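Local coordinates for 3,4-dihydroxy-2-butanone 4-phosphate synthase (Candida albicans, PDB 1TKS), which converts D-ribulose 5-phosphate into formate and 3,4-dihydroxy-2-butanone 4-phosphate, a step of riboflavin biosynthesis, at residues B[20-25]-B[179-184]; B[33-38]-B[47-52]; B[89-94]-B[111-116]; B[107-112]-B[121-126]. All coordinates share one frame; numbering follows the deposited sequence.

Contact 1: B[20-25]-B[179-184]; sequences FLIVMD and DDCIQF
Cys181 and Phe184, on the inner side of helix 178-188, pack against Ile22 and Met24 of strand 21-24, whose direction is nearly antiparallel to the helix (168° between the short axes, 9.9 Å apart at closest approach). Along the helix, Asp180 holds the flank through a salt bridge from OD1 to Arg169 NH2. Cys181 then fills the middle of the interface. Its CB lies 4.0 Å from Ile22 CG2, and its SG is approached by the tip of Met24, with Met24 CE 3.6 Å from Cys181 SG. The chain of Met24 is bent at both chi2 (-61°) and chi3 (-80°), which brings the methyl onto the cysteine sulfur. Ile22 adds a second branch: its CD1 presses against the backbone, 3.5 Å from Cys181 O. One turn further on, Phe184 takes up the same methyl at its ring edge, with Ile22 CD1 near the ring plane and 4.0 Å from Phe184 CD2. Its CG, anti to the backbone N, carries the ring toward the strand, and the ring also meets His188 and, edge-to-face, Tyr53. Ile22 also touches Leu35 of the neighbouring strand 34-38. Immediately after Met24, Asp25 OD1 is hydrogen-bonded to His145 NE2; this histidine is a likely magnesium ligand, so the contact lies close to the probable metal site. Methyl groups, sulfur and an aromatic edge make up the buried interface, which implies that packing, with no directional bond between these two segments, joins them.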
loop_
_atom_site.group_PDB
_atom_site.type_symbol
_atom_site.label_atom_id
_atom_site.label_comp_id
_atom_site.label_asym_id
_atom_site.label_seq_id
_atom_site.Cartn_x
_atom_site.Cartn_y
_atom_site.Cartn_z
ATOM N N PHE B 20 0.836 8.073 -17.858
ATOM C CA PHE B 20 1.802 7.507 -16.939
ATOM C C PHE B 20 3.107 7.417 -17.713
ATOM O O PHE B 20 3.121 7.458 -18.947
ATOM C CB PHE B 20 1.414 6.081 -16.551
ATOM C CG PHE B 20 0.460 5.984 -15.407
ATOM C CD1 PHE B 20 -0.856 5.581 -15.607
ATOM C CD2 PHE B 20 0.889 6.256 -14.113
ATOM C CE1 PHE B 20 -1.728 5.443 -14.527
ATOM C CE2 PHE B 20 0.024 6.120 -13.032
ATOM C CZ PHE B 20 -1.287 5.714 -13.239
ATOM N N LEU B 21 4.197 7.302 -16.973
ATOM C CA LEU B 21 5.513 7.105 -17.548
ATOM C C LEU B 21 6.132 6.011 -16.692
ATOM O O LEU B 21 5.932 5.980 -15.479
ATOM C CB LEU B 21 6.374 8.369 -17.465
ATOM C CG LEU B 21 6.077 9.481 -18.469
ATOM C CD1 LEU B 21 7.002 10.664 -18.204
ATOM C CD2 LEU B 21 6.275 8.967 -19.888
ATOM N N ILE B 22 6.835 5.084 -17.332
ATOM C CA ILE B 22 7.525 4.031 -16.608
ATOM C C ILE B 22 8.903 4.642 -16.419
ATOM O O ILE B 22 9.529 5.083 -17.383
ATOM C CB ILE B 22 7.624 2.738 -17.435
ATOM C CG1 ILE B 22 6.225 2.161 -17.643
ATOM C CG2 ILE B 22 8.517 1.724 -16.718
ATOM C CD1 ILE B 22 6.151 1.052 -18.681
ATOM N N VAL B 23 9.362 4.686 -15.176
ATOM C CA VAL B 23 10.647 5.293 -14.870
ATOM C C VAL B 23 11.650 4.326 -14.242
ATOM O O VAL B 23 11.353 3.689 -13.235
ATOM C CB VAL B 23 10.435 6.501 -13.923
ATOM C CG1 VAL B 23 11.755 7.151 -13.585
ATOM C CG2 VAL B 23 9.499 7.515 -14.581
ATOM N N MET B 24 12.831 4.221 -14.854
ATOM C CA MET B 24 13.915 3.361 -14.364
ATOM C C MET B 24 15.015 4.313 -13.890
ATOM O O MET B 24 14.997 5.498 -14.232
ATOM C CB MET B 24 14.510 2.506 -15.487
ATOM C CG MET B 24 13.570 2.043 -16.549
ATOM S SD MET B 24 12.236 1.002 -15.888
ATOM C CE MET B 24 13.044 -0.528 -15.725
ATOM N N ASP B 25 15.958 3.811 -13.099
ATOM C CA ASP B 25 17.069 4.639 -12.629
ATOM C C ASP B 25 17.966 5.035 -13.795
ATOM O O ASP B 25 18.342 6.198 -13.937
ATOM C CB ASP B 25 17.915 3.889 -11.602
ATOM C CG ASP B 25 17.265 3.830 -10.244
ATOM O OD1 ASP B 25 16.545 4.785 -9.891
ATOM O OD2 ASP B 25 17.491 2.839 -9.519
ATOM N N ASP B 179 13.152 -5.613 -18.993
ATOM C CA ASP B 179 12.476 -6.377 -20.028
ATOM C C ASP B 179 10.971 -6.425 -19.820
ATOM O O ASP B 179 10.200 -6.207 -20.753
ATOM C CB ASP B 179 13.049 -7.792 -20.114
ATOM C CG ASP B 179 14.358 -7.838 -20.880
ATOM O OD1 ASP B 179 14.800 -6.774 -21.355
ATOM O OD2 ASP B 179 14.940 -8.934 -21.015
ATOM N N ASP B 180 10.547 -6.696 -18.593
ATOM C CA ASP B 180 9.120 -6.752 -18.316
ATOM C C ASP B 180 8.490 -5.364 -18.433
ATOM O O ASP B 180 7.327 -5.241 -18.809
ATOM C CB ASP B 180 8.870 -7.351 -16.932
ATOM C CG ASP B 180 8.946 -8.872 -16.932
ATOM O OD1 ASP B 180 8.988 -9.474 -15.841
ATOM O OD2 ASP B 180 8.953 -9.470 -18.031
ATOM N N CYS B 181 9.255 -4.322 -18.124
ATOM C CA CYS B 181 8.730 -2.963 -18.230
ATOM C C CYS B 181 8.503 -2.590 -19.686
ATOM O O CYS B 181 7.530 -1.911 -20.016
ATOM C CB CYS B 181 9.689 -1.957 -17.589
ATOM S SG CYS B 181 9.737 -2.041 -15.777
ATOM N N ILE B 182 9.420 -3.018 -20.548
ATOM C CA ILE B 182 9.318 -2.753 -21.978
ATOM C C ILE B 182 8.048 -3.430 -22.486
ATOM O O ILE B 182 7.276 -2.847 -23.245
ATOM C CB ILE B 182 10.550 -3.316 -22.726
ATOM C CG1 ILE B 182 11.797 -2.533 -22.317
ATOM C CG2 ILE B 182 10.328 -3.256 -24.232
ATOM C CD1 ILE B 182 13.085 -3.054 -22.921
ATOM N N GLN B 183 7.834 -4.665 -22.045
ATOM C CA GLN B 183 6.650 -5.423 -22.431
ATOM C C GLN B 183 5.381 -4.721 -21.943
ATOM O O GLN B 183 4.401 -4.602 -22.682
ATOM C CB GLN B 183 6.733 -6.838 -21.846
ATOM C CG GLN B 183 5.405 -7.455 -21.448
ATOM C CD GLN B 183 4.452 -7.600 -22.608
ATOM O OE1 GLN B 183 4.755 -8.268 -23.594
ATOM N NE2 GLN B 183 3.286 -6.972 -22.497
ATOM N N PHE B 184 5.415 -4.252 -20.698
ATOM C CA PHE B 184 4.275 -3.565 -20.093
ATOM C C PHE B 184 3.985 -2.267 -20.846
ATOM O O PHE B 184 2.828 -1.927 -21.107
ATOM C CB PHE B 184 4.575 -3.257 -18.622
ATOM C CG PHE B 184 3.385 -2.757 -17.850
ATOM C CD1 PHE B 184 2.490 -3.650 -17.265
ATOM C CD2 PHE B 184 3.146 -1.391 -17.731
ATOM C CE1 PHE B 184 1.370 -3.190 -16.574
ATOM C CE2 PHE B 184 2.032 -0.918 -17.046
ATOM C CZ PHE B 184 1.140 -1.819 -16.467
#

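Contact 2: B[33-38]-B[47-52]; sequences GDLIMA and MAFLVR
Two backbone hydrogen bonds of the helix, Val51 N to Met47 O and Arg52 N to Ala48 O, each 2.9 Å, fix the turn from which Phe49 and Leu50 bear on Leu35 of strand 34-38. The contact itself is wholly apolar. The side chains of Leu35 and Leu50 overlap head to tail, one methyl of the helix residue doing the work: Leu50 CD1 sits 3.6 Å from Leu35 CB and 3.9 Å from Leu35 CD1. CG of Leu50 is anti to the backbone N (chi1 -180°), a torsion that swings the branch across to the strand although its CB does not point there. The second neighbour of Leu35 CD1 is the ring of Phe49, approached obliquely with 4.3 Å between Leu35 CD1 and Phe49 CE2. That ring is itself met edge-to-face by Tyr53 and His188, while Leu50 also touches Cys165 on the adjoining strand 162-166. Leu35 also touches Ile22 and Leu167. Farther along the helix, Arg52 NH1 forms a salt bridge with Asp170 OD1, and Ala48 packs on Asp172 of the second subunit, so the helix lies between the sheet and the dimer interface. Just before Leu35 in the strand, Asp34, which probably binds D-ribulose 5-phosphate, hydrogen-bonds through OD2 to His145 ND1. A helix laid over a mixed sheet beside the strand that precedes it is the arrangement of a layered alpha/beta fold, and here the strand so covered carries Asp34, a probable substrate-binding residue.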
loop_
_atom_site.group_PDB
_atom_site.type_symbol
_atom_site.label_atom_id
_atom_site.label_comp_id
_atom_site.label_asym_id
_atom_site.label_seq_id
_atom_site.Cartn_x
_atom_site.Cartn_y
_atom_site.Cartn_z
ATOM N N GLY B 33 11.152 -1.054 -12.556
ATOM C CA GLY B 33 10.393 0.109 -12.983
ATOM C C GLY B 33 9.211 0.554 -12.139
ATOM O O GLY B 33 8.486 -0.259 -11.563
ATOM N N ASP B 34 9.021 1.869 -12.072
ATOM C CA ASP B 34 7.916 2.454 -11.322
ATOM C C ASP B 34 7.027 3.258 -12.253
ATOM O O ASP B 34 7.505 3.866 -13.213
ATOM C CB ASP B 34 8.425 3.397 -10.223
ATOM C CG ASP B 34 9.028 2.665 -9.032
ATOM O OD1 ASP B 34 8.870 1.435 -8.924
ATOM O OD2 ASP B 34 9.656 3.342 -8.191
ATOM N N LEU B 35 5.729 3.250 -11.971
ATOM C CA LEU B 35 4.786 4.038 -12.753
ATOM C C LEU B 35 4.692 5.391 -12.055
ATOM O O LEU B 35 4.571 5.452 -10.830
ATOM C CB LEU B 35 3.410 3.374 -12.767
ATOM C CG LEU B 35 3.258 2.229 -13.766
ATOM C CD1 LEU B 35 1.924 1.542 -13.548
ATOM C CD2 LEU B 35 3.361 2.781 -15.185
ATOM N N ILE B 36 4.765 6.470 -12.829
ATOM C CA ILE B 36 4.676 7.824 -12.279
ATOM C C ILE B 36 3.814 8.715 -13.170
ATOM O O ILE B 36 3.905 8.647 -14.396
ATOM C CB ILE B 36 6.060 8.523 -12.187
ATOM C CG1 ILE B 36 7.068 7.629 -11.460
ATOM C CG2 ILE B 36 5.909 9.862 -11.467
ATOM C CD1 ILE B 36 8.439 8.267 -11.280
ATOM N N MET B 37 2.974 9.539 -12.554
ATOM C CA MET B 37 2.151 10.485 -13.305
ATOM C C MET B 37 1.850 11.697 -12.443
ATOM O O MET B 37 2.089 11.683 -11.237
ATOM C CB MET B 37 0.843 9.841 -13.805
ATOM C CG MET B 37 -0.249 9.575 -12.759
ATOM S SD MET B 37 -1.850 9.252 -13.534
ATOM C CE MET B 37 -2.380 10.888 -13.981
ATOM N N ALA B 38 1.337 12.746 -13.074
ATOM C CA ALA B 38 1.004 13.983 -12.381
ATOM C C ALA B 38 -0.067 13.748 -11.322
ATOM O O ALA B 38 -1.120 13.187 -11.608
ATOM C CB ALA B 38 0.526 15.023 -13.385
ATOM N N MET B 47 -6.005 5.540 -11.014
ATOM C CA MET B 47 -5.529 5.049 -9.723
ATOM C C MET B 47 -5.810 3.549 -9.651
ATOM O O MET B 47 -5.015 2.777 -9.115
ATOM C CB MET B 47 -6.241 5.755 -8.565
ATOM C CG MET B 47 -5.823 5.229 -7.190
ATOM S SD MET B 47 -4.081 5.507 -6.752
ATOM C CE MET B 47 -3.272 4.092 -7.354
ATOM N N ALA B 48 -6.954 3.136 -10.189
ATOM C CA ALA B 48 -7.302 1.724 -10.179
ATOM C C ALA B 48 -6.265 0.970 -11.010
ATOM O O ALA B 48 -5.874 -0.148 -10.670
ATOM C CB ALA B 48 -8.697 1.509 -10.752
ATOM N N PHE B 49 -5.821 1.592 -12.101
ATOM C CA PHE B 49 -4.823 0.998 -12.980
ATOM C C PHE B 49 -3.502 0.890 -12.232
ATOM O O PHE B 49 -2.858 -0.164 -12.229
ATOM C CB PHE B 49 -4.641 1.863 -14.229
ATOM C CG PHE B 49 -3.662 1.303 -15.225
ATOM C CD1 PHE B 49 -4.071 0.384 -16.187
ATOM C CD2 PHE B 49 -2.332 1.719 -15.216
ATOM C CE1 PHE B 49 -3.168 -0.114 -17.130
ATOM C CE2 PHE B 49 -1.423 1.228 -16.151
ATOM C CZ PHE B 49 -1.845 0.309 -17.116
ATOM N N LEU B 50 -3.101 1.981 -11.587
ATOM C CA LEU B 50 -1.851 2.000 -10.835
ATOM C C LEU B 50 -1.832 0.901 -9.773
ATOM O O LEU B 50 -0.863 0.158 -9.663
ATOM C CB LEU B 50 -1.653 3.377 -10.178
ATOM C CG LEU B 50 -0.371 3.550 -9.353
ATOM C CD1 LEU B 50 0.855 3.269 -10.228
ATOM C CD2 LEU B 50 -0.303 4.962 -8.797
ATOM N N VAL B 51 -2.906 0.804 -8.992
ATOM C CA VAL B 51 -2.995 -0.212 -7.945
ATOM C C VAL B 51 -2.991 -1.626 -8.527
ATOM O O VAL B 51 -2.291 -2.506 -8.031
ATOM C CB VAL B 51 -4.267 -0.013 -7.082
ATOM C CG1 VAL B 51 -4.459 -1.187 -6.132
ATOM C CG2 VAL B 51 -4.141 1.274 -6.278
ATOM N N ARG B 52 -3.759 -1.835 -9.589
ATOM C CA ARG B 52 -3.859 -3.146 -10.221
ATOM C C ARG B 52 -2.531 -3.777 -10.632
ATOM O O ARG B 52 -2.345 -4.987 -10.485
ATOM C CB ARG B 52 -4.777 -3.059 -11.445
ATOM C CG ARG B 52 -4.704 -4.259 -12.378
ATOM C CD ARG B 52 -5.337 -5.510 -11.792
ATOM N NE ARG B 52 -5.204 -6.624 -12.726
ATOM C CZ ARG B 52 -4.081 -7.310 -12.912
ATOM N NH1 ARG B 52 -2.995 -7.007 -12.214
ATOM N NH2 ARG B 52 -4.035 -8.283 -13.812
#

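Contact 3: B[89-94]-B[111-116]; sequences ITCDFA and RSLANP
The small two-stranded antiparallel ribbon of strands 91-93 and 123-124 is laid on the last turns of helix 103-114 by Phe93 and Cys91, which meet Ser112 and Leu113. Ser112 sits under one face of the Phe93 ring. Its OG is 3.2 Å from the ring plane, over the centre, and Ser112 CB makes a CH-pi contact at 3.8 Å from the ring centroid, 28° off the normal. The serine hydroxyl donates to Leu108 O within the helix, so the aromatic face receives the oxygen and the methylene rather than the hydroxyl proton. The ring is brought over the helix by a chi1 of -173°, with CG anti to the backbone N. Strand pairing holds the ribbon through backbone bonds of Asp92 with Ile124 and of Ala94 with Asp122, and Phe93 N is tied to the helix by a hydrogen bond with Thr109 OG1. Two residues earlier in the strand, Cys91 SG touches Leu113 CD2 at 4.0 Å. Leu113 also reaches Val60 and Leu62 of strand 59-63 and Ile129 of strand 129-134, and Thr90, next to Cys91, packs on Met75 of the second subunit.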
loop_
_atom_site.group_PDB
_atom_site.type_symbol
_atom_site.label_atom_id
_atom_site.label_comp_id
_atom_site.label_asym_id
_atom_site.label_seq_id
_atom_site.Cartn_x
_atom_site.Cartn_y
_atom_site.Cartn_z
ATOM N N ILE B 89 3.673 11.810 7.549
ATOM C CA ILE B 89 2.531 11.141 8.154
ATOM C C ILE B 89 1.546 10.926 7.006
ATOM O O ILE B 89 1.435 11.767 6.118
ATOM C CB ILE B 89 1.887 12.029 9.229
ATOM C CG1 ILE B 89 2.961 12.490 10.212
ATOM C CG2 ILE B 89 0.780 11.271 9.950
ATOM C CD1 ILE B 89 2.503 13.578 11.158
ATOM N N THR B 90 0.847 9.799 7.008
ATOM C CA THR B 90 -0.105 9.512 5.941
ATOM C C THR B 90 -1.334 10.403 6.066
ATOM O O THR B 90 -1.557 11.009 7.112
ATOM C CB THR B 90 -0.542 8.047 5.969
ATOM O OG1 THR B 90 -1.085 7.736 7.257
ATOM C CG2 THR B 90 0.647 7.139 5.690
ATOM N N CYS B 91 -2.142 10.466 5.011
ATOM C CA CYS B 91 -3.323 11.316 5.033
ATOM C C CYS B 91 -4.397 10.932 4.018
ATOM O O CYS B 91 -4.144 10.202 3.054
ATOM C CB CYS B 91 -2.911 12.768 4.773
ATOM S SG CYS B 91 -2.323 13.044 3.070
ATOM N N ASP B 92 -5.600 11.442 4.271
ATOM C CA ASP B 92 -6.780 11.260 3.425
ATOM C C ASP B 92 -7.431 12.634 3.317
ATOM O O ASP B 92 -7.492 13.373 4.302
ATOM C CB ASP B 92 -7.809 10.336 4.084
ATOM C CG ASP B 92 -7.443 8.871 3.997
ATOM O OD1 ASP B 92 -7.897 8.120 4.879
ATOM O OD2 ASP B 92 -6.728 8.477 3.057
ATOM N N PHE B 93 -7.914 12.981 2.132
ATOM C CA PHE B 93 -8.607 14.253 1.963
ATOM C C PHE B 93 -9.957 13.986 2.623
ATOM O O PHE B 93 -10.630 13.010 2.290
ATOM C CB PHE B 93 -8.808 14.565 0.483
ATOM C CG PHE B 93 -9.354 15.937 0.220
ATOM C CD1 PHE B 93 -8.614 17.067 0.550
ATOM C CD2 PHE B 93 -10.598 16.101 -0.381
ATOM C CE1 PHE B 93 -9.100 18.344 0.278
ATOM C CE2 PHE B 93 -11.096 17.377 -0.658
ATOM C CZ PHE B 93 -10.343 18.498 -0.326
ATOM N N ALA B 94 -10.347 14.845 3.556
ATOM C CA ALA B 94 -11.593 14.674 4.295
ATOM C C ALA B 94 -12.877 14.667 3.469
ATOM O O ALA B 94 -13.576 13.656 3.406
ATOM C CB ALA B 94 -11.692 15.736 5.381
ATOM N N ARG B 111 -4.972 14.201 -5.874
ATOM C CA ARG B 111 -5.210 15.439 -6.609
ATOM C C ARG B 111 -5.256 16.610 -5.628
ATOM O O ARG B 111 -4.779 17.709 -5.928
ATOM C CB ARG B 111 -6.528 15.365 -7.391
ATOM C CG ARG B 111 -6.569 14.302 -8.495
ATOM C CD ARG B 111 -7.743 14.529 -9.448
ATOM N NE ARG B 111 -9.031 14.548 -8.752
ATOM C CZ ARG B 111 -9.718 13.462 -8.406
ATOM N NH1 ARG B 111 -9.253 12.250 -8.694
ATOM N NH2 ARG B 111 -10.869 13.588 -7.756
ATOM N N SER B 112 -5.824 16.366 -4.452
ATOM C CA SER B 112 -5.939 17.399 -3.431
ATOM C C SER B 112 -4.575 17.828 -2.899
ATOM O O SER B 112 -4.372 18.997 -2.565
ATOM C CB SER B 112 -6.829 16.905 -2.290
ATOM O OG SER B 112 -8.141 16.638 -2.765
ATOM N N LEU B 113 -3.633 16.896 -2.817
ATOM C CA LEU B 113 -2.310 17.272 -2.335
ATOM C C LEU B 113 -1.639 18.187 -3.352
ATOM O O LEU B 113 -0.810 19.022 -2.995
ATOM C CB LEU B 113 -1.454 16.027 -2.081
ATOM C CG LEU B 113 -1.900 15.192 -0.872
ATOM C CD1 LEU B 113 -1.312 13.794 -0.954
ATOM C CD2 LEU B 113 -1.478 15.887 0.418
ATOM N N ALA B 114 -2.005 18.045 -4.622
ATOM C CA ALA B 114 -1.410 18.888 -5.654
ATOM C C ALA B 114 -2.113 20.245 -5.768
ATOM O O ALA B 114 -1.487 21.240 -6.126
ATOM C CB ALA B 114 -1.439 18.171 -7.000
ATOM N N ASN B 115 -3.406 20.281 -5.452
ATOM C CA ASN B 115 -4.199 21.511 -5.549
ATOM C C ASN B 115 -3.674 22.646 -4.670
ATOM O O ASN B 115 -3.629 22.526 -3.448
ATOM C CB ASN B 115 -5.659 21.223 -5.184
ATOM C CG ASN B 115 -6.606 22.302 -5.674
ATOM O OD1 ASN B 115 -6.339 23.495 -5.523
ATOM N ND2 ASN B 115 -7.725 21.888 -6.256
ATOM N N PRO B 116 -3.285 23.774 -5.288
ATOM C CA PRO B 116 -2.758 24.942 -4.571
ATOM C C PRO B 116 -3.718 25.532 -3.545
ATOM O O PRO B 116 -3.294 26.200 -2.605
ATOM C CB PRO B 116 -2.462 25.940 -5.692
ATOM C CG PRO B 116 -2.225 25.082 -6.876
ATOM C CD PRO B 116 -3.279 24.012 -6.740
#

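Contact 4: B[107-112]-B[121-126]; sequences ALTTRS and QDFIKP
Phe123 projects from strand 123-124 onto helix 103-114, where Thr109 and Ser112 receive its ring. From CB, which is directed toward the helix, a chi1 of -57° places CG beside the backbone N and sends the ring onward edge first. CE2 comes to 3.9 Å from Ser112 CB and 4.2 Å from Thr109 O, with Thr109 CG2 slightly further off. At the tip, CZ meets the helix backbone: it lies 3.7 Å from Ser112 O, and Ser112 C is in the ring plane. Phe93 adds an edge-to-face partner from the adjacent strand. Ser112 O is engaged as well by Ser118 OG. The serine hydroxyl reaches Leu108 O from 37° above the carbonyl plane, on the opposite face from Ser112 N, which makes the helical bond to the same oxygen at 2.9 Å. Two donors therefore grip Leu108 O. The aromatic edge carries a slight positive charge, so the closeness of CZ to the carbonyl oxygen of Ser112 is probably mildly favourable, adding a weak electrostatic term to van der Waals packing, to which the more distant Thr109 O can contribute little.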
loop_
_atom_site.group_PDB
_atom_site.type_symbol
_atom_site.label_atom_id
_atom_site.label_comp_id
_atom_site.label_asym_id
_atom_site.label_seq_id
_atom_site.Cartn_x
_atom_site.Cartn_y
_atom_site.Cartn_z
ATOM N N ALA B 107 -7.343 8.619 -5.263
ATOM C CA ALA B 107 -7.129 9.529 -6.382
ATOM C C ALA B 107 -7.497 10.951 -5.959
ATOM O O ALA B 107 -6.783 11.902 -6.274
ATOM C CB ALA B 107 -7.970 9.098 -7.580
ATOM N N LEU B 108 -8.611 11.089 -5.242
ATOM C CA LEU B 108 -9.065 12.398 -4.775
ATOM C C LEU B 108 -8.044 13.007 -3.827
ATOM O O LEU B 108 -7.729 14.192 -3.920
ATOM C CB LEU B 108 -10.426 12.279 -4.070
ATOM C CG LEU B 108 -11.028 13.513 -3.380
ATOM C CD1 LEU B 108 -11.112 14.679 -4.359
ATOM C CD2 LEU B 108 -12.423 13.176 -2.844
ATOM N N THR B 109 -7.520 12.198 -2.915
ATOM C CA THR B 109 -6.529 12.692 -1.972
ATOM C C THR B 109 -5.273 13.141 -2.716
ATOM O O THR B 109 -4.698 14.186 -2.407
ATOM C CB THR B 109 -6.162 11.611 -0.942
ATOM O OG1 THR B 109 -7.307 11.333 -0.127
ATOM C CG2 THR B 109 -5.012 12.072 -0.057
ATOM N N THR B 110 -4.854 12.353 -3.700
ATOM C CA THR B 110 -3.666 12.682 -4.473
ATOM C C THR B 110 -3.829 14.008 -5.222
ATOM O O THR B 110 -2.930 14.852 -5.199
ATOM C CB THR B 110 -3.329 11.549 -5.462
ATOM O OG1 THR B 110 -3.067 10.349 -4.721
ATOM C CG2 THR B 110 -2.103 11.900 -6.286
ATOM N N ARG B 111 -4.972 14.201 -5.874
ATOM C CA ARG B 111 -5.210 15.439 -6.609
ATOM C C ARG B 111 -5.256 16.610 -5.628
ATOM O O ARG B 111 -4.779 17.709 -5.928
ATOM C CB ARG B 111 -6.528 15.365 -7.391
ATOM C CG ARG B 111 -6.569 14.302 -8.495
ATOM C CD ARG B 111 -7.743 14.529 -9.448
ATOM N NE ARG B 111 -9.031 14.548 -8.752
ATOM C CZ ARG B 111 -9.718 13.462 -8.406
ATOM N NH1 ARG B 111 -9.253 12.250 -8.694
ATOM N NH2 ARG B 111 -10.869 13.588 -7.756
ATOM N N SER B 112 -5.824 16.366 -4.452
ATOM C CA SER B 112 -5.939 17.399 -3.431
ATOM C C SER B 112 -4.575 17.828 -2.899
ATOM O O SER B 112 -4.372 18.997 -2.565
ATOM C CB SER B 112 -6.829 16.905 -2.290
ATOM O OG SER B 112 -8.141 16.638 -2.765
ATOM N N GLN B 121 -5.981 21.816 7.163
ATOM C CA GLN B 121 -7.177 21.279 7.811
ATOM C C GLN B 121 -8.098 20.474 6.897
ATOM O O GLN B 121 -9.069 19.881 7.362
ATOM C CB GLN B 121 -7.976 22.407 8.484
ATOM C CG GLN B 121 -8.560 23.465 7.546
ATOM C CD GLN B 121 -7.594 24.599 7.224
ATOM O OE1 GLN B 121 -7.984 25.608 6.631
ATOM N NE2 GLN B 121 -6.332 24.440 7.611
ATOM N N ASP B 122 -7.786 20.446 5.606
ATOM C CA ASP B 122 -8.593 19.708 4.643
ATOM C C ASP B 122 -8.267 18.217 4.680
ATOM O O ASP B 122 -8.984 17.408 4.091
ATOM C CB ASP B 122 -8.346 20.233 3.226
ATOM C CG ASP B 122 -8.795 21.674 3.040
ATOM O OD1 ASP B 122 -8.451 22.260 1.994
ATOM O OD2 ASP B 122 -9.488 22.214 3.931
ATOM N N PHE B 123 -7.190 17.851 5.371
ATOM C CA PHE B 123 -6.790 16.447 5.430
ATOM C C PHE B 123 -6.883 15.793 6.800
ATOM O O PHE B 123 -6.724 16.440 7.839
ATOM C CB PHE B 123 -5.362 16.277 4.899
ATOM C CG PHE B 123 -5.171 16.786 3.498
ATOM C CD1 PHE B 123 -4.970 18.144 3.259
ATOM C CD2 PHE B 123 -5.210 15.915 2.415
ATOM C CE1 PHE B 123 -4.811 18.625 1.960
ATOM C CE2 PHE B 123 -5.051 16.386 1.113
ATOM C CZ PHE B 123 -4.852 17.745 0.884
ATOM N N ILE B 124 -7.153 14.493 6.775
ATOM C CA ILE B 124 -7.242 13.678 7.977
ATOM C C ILE B 124 -5.952 12.880 8.049
ATOM O O ILE B 124 -5.500 12.318 7.048
ATOM C CB ILE B 124 -8.426 12.689 7.911
ATOM C CG1 ILE B 124 -9.743 13.457 7.795
ATOM C CG2 ILE B 124 -8.442 11.808 9.155
ATOM C CD1 ILE B 124 -10.932 12.581 7.474
ATOM N N LYS B 125 -5.362 12.844 9.237
ATOM C CA LYS B 125 -4.115 12.127 9.472
ATOM C C LYS B 125 -4.278 11.269 10.726
ATOM O O LYS B 125 -4.799 11.734 11.739
ATOM C CB LYS B 125 -2.976 13.135 9.660
ATOM C CG LYS B 125 -2.734 14.003 8.426
ATOM C CD LYS B 125 -1.801 15.170 8.706
ATOM C CE LYS B 125 -2.422 16.175 9.664
ATOM N NZ LYS B 125 -1.606 17.417 9.751
ATOM N N PRO B 126 -3.860 9.994 10.665
ATOM C CA PRO B 126 -3.262 9.328 9.501
ATOM C C PRO B 126 -4.281 9.047 8.404
ATOM O O PRO B 126 -5.482 9.284 8.574
ATOM C CB PRO B 126 -2.680 8.049 10.099
ATOM C CG PRO B 126 -3.627 7.746 11.208
ATOM C CD PRO B 126 -3.832 9.105 11.839
#

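All four contacts are buried, but only contact 2 lies near the middle of the chain, about 7 Å from its centre; the others are centred about 14 to 15 Å out. Contacts 1 and 2 share the mixed sheet, joined through neighbouring strands 21-24 and 34-38; both are apolar, joining aliphatic groups with a phenylalanine ring in each and sulfur in contact 1, and lie near probable active-site residues. Contacts 3 and 4, centred about 3 Å apart, both use helix 103-114 and the ribbon 91-93/123-124; there aromatic rings meet Ser112, through its side chain in contact 3 and its backbone as well in contact 4, which lies away from the annotated sites. Contact 1 alone has no neighbour in the second subunit.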